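Side-chain contact in protein kinase (Staphylococcus aureus subsp. aureus Mu50, PDB 3PY9), which is a Ser/Thr kinase whose extracellular region carries PASTA domains and probably binds muropeptides of the cell wall: residues L83-E86 with E87-K91. Residues are numbered along the deposited sequence; the frame is centred on the assembly and turned at random.
Sequences LPKE and EALQK
The carbonyl oxygen of P84 accepts the amide of A88, with P84 O and A88 N 3.1 Å apart and the N-H pointing almost straight at its acceptor (167°). This bond opens the helix 85-93 and illustrates how a first turn is built: P84 occupies the N-cap position, and the next two i to i+4 bonds follow in step. L89 N reaches K85 O in a more bent bond, while Q90 N meets E86 O at 3.0 Å; a weak second approach from L89 N also falls on E86 O.

Side chains elaborate this turn on its outer surface. E87 reaches back over L83 and P84 because its first torsion swings CG opposite the backbone N (chi1 -172°) and the rest of the chain is extended. E87 OE1 lies 3.2 Å from P84 CD, a close contact with the proline ring, and also borders L83 CB. L83 crosses the glutamate at roughly a right angle, its CD2 coming to 3.9 Å from E87 OE2 and its CD1 packing on E87 CG.

Next to E87 on the helix, E86 and Q90, a turn apart, run side by side in the same direction. E86 bends at chi2, and its carboxylate plane is turned 60° from the amide plane of Q90; at 3.9 Å, E86 OE1 and Q90 NE2 are neighbours in loose contact. On the inner surface, A88 CB sits 3.3 Å from K85 O, and the A88 side chain also packs on V80 and on L135 of strand 133-138, while backbone hydrogen bonds pair L83 with I115 and K85 with G113, joining the start of the helix to that neighbouring segment. Such a first turn, with proline at the N-cap position and its carbonyl receiving the first i to i+4 bond, here starts the single helix of a PASTA domain, lying against its β-sheet.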
loop_
_atom_site.group_PDB
_atom_site.type_symbol
_atom_site.label_atom_id
_atom_site.label_comp_id
_atom_site.label_asym_id
_atom_site.label_seq_id
_atom_site.Cartn_x
_atom_site.Cartn_y
_atom_site.Cartn_z
ATOM N N LEU A 83 -6.122 -3.144 11.795
ATOM C CA LEU A 83 -6.575 -2.692 13.125
ATOM C C LEU A 83 -5.398 -2.165 13.927
ATOM O O LEU A 83 -4.265 -2.595 13.687
ATOM C CB LEU A 83 -7.198 -3.848 13.918
ATOM C CG LEU A 83 -8.195 -4.792 13.237
ATOM C CD1 LEU A 83 -8.629 -5.874 14.213
ATOM C CD2 LEU A 83 -9.420 -4.020 12.662
ATOM N N PRO A 84 -5.653 -1.253 14.902
ATOM C CA PRO A 84 -4.607 -0.842 15.850
ATOM C C PRO A 84 -4.142 -2.042 16.672
ATOM O O PRO A 84 -4.926 -2.962 16.892
ATOM C CB PRO A 84 -5.314 0.152 16.775
ATOM C CG PRO A 84 -6.543 0.539 16.099
ATOM C CD PRO A 84 -6.934 -0.575 15.174
ATOM N N LYS A 85 -2.891 -2.000 17.138
ATOM C CA LYS A 85 -2.247 -3.125 17.820
ATOM C C LYS A 85 -3.079 -3.740 18.926
ATOM O O LYS A 85 -3.220 -4.953 18.989
ATOM C CB LYS A 85 -0.866 -2.728 18.374
ATOM C CG LYS A 85 -0.098 -3.901 18.969
ATOM C CD LYS A 85 1.267 -3.529 19.494
ATOM C CE LYS A 85 1.208 -2.864 20.856
ATOM N NZ LYS A 85 2.558 -2.868 21.508
ATOM N N GLU A 86 -3.612 -2.903 19.811
ATOM C CA GLU A 86 -4.357 -3.401 20.973
ATOM C C GLU A 86 -5.683 -4.064 20.600
ATOM O O GLU A 86 -6.024 -5.095 21.178
ATOM C CB GLU A 86 -4.528 -2.310 22.050
ATOM C CG GLU A 86 -5.421 -1.123 21.683
ATOM C CD GLU A 86 -6.626 -0.978 22.614
ATOM O OE1 GLU A 86 -6.406 -0.727 23.823
ATOM O OE2 GLU A 86 -7.786 -1.097 22.132
ATOM N N GLU A 87 -6.409 -3.497 19.627
ATOM C CA GLU A 87 -7.626 -4.146 19.093
ATOM C C GLU A 87 -7.288 -5.546 18.548
ATOM O O GLU A 87 -7.978 -6.524 18.837
ATOM C CB GLU A 87 -8.318 -3.278 18.023
ATOM C CG GLU A 87 -9.712 -3.789 17.531
ATOM C CD GLU A 87 -10.341 -2.910 16.424
ATOM O OE1 GLU A 87 -9.756 -1.878 16.054
ATOM O OE2 GLU A 87 -11.441 -3.229 15.925
ATOM N N ALA A 88 -6.198 -5.619 17.787
ATOM C CA ALA A 88 -5.708 -6.865 17.201
ATOM C C ALA A 88 -5.468 -7.967 18.249
ATOM O O ALA A 88 -5.835 -9.123 18.037
ATOM C CB ALA A 88 -4.437 -6.592 16.434
ATOM N N LEU A 89 -4.840 -7.581 19.363
ATOM C CA LEU A 89 -4.431 -8.506 20.417
ATOM C C LEU A 89 -5.633 -8.981 21.217
ATOM O O LEU A 89 -5.769 -10.180 21.506
ATOM C CB LEU A 89 -3.395 -7.851 21.340
ATOM C CG LEU A 89 -1.942 -7.691 20.856
ATOM C CD1 LEU A 89 -1.124 -6.868 21.842
ATOM C CD2 LEU A 89 -1.282 -9.045 20.632
ATOM N N GLN A 90 -6.502 -8.033 21.567
ATOM C CA GLN A 90 -7.766 -8.337 22.231
ATOM C C GLN A 90 -8.564 -9.354 21.413
ATOM O O GLN A 90 -8.959 -10.387 21.941
ATOM C CB GLN A 90 -8.574 -7.053 22.498
ATOM C CG GLN A 90 -8.026 -6.194 23.667
ATOM C CD GLN A 90 -8.721 -4.813 23.823
ATOM O OE1 GLN A 90 -9.612 -4.452 23.046
ATOM N NE2 GLN A 90 -8.298 -4.041 24.841
ATOM N N LYS A 91 -8.762 -9.078 20.123
ATOM C CA LYS A 91 -9.495 -9.973 19.217
ATOM C C LYS A 91 -8.900 -11.381 19.173
ATOM O O LYS A 91 -9.614 -12.361 18.928
ATOM C CB LYS A 91 -9.535 -9.383 17.803
ATOM C CG LYS A 91 -10.392 -10.153 16.797
ATOM C CD LYS A 91 -11.839 -9.670 16.807
ATOM C CE LYS A 91 -12.799 -10.734 16.241
ATOM N NZ LYS A 91 -14.233 -10.303 16.360
#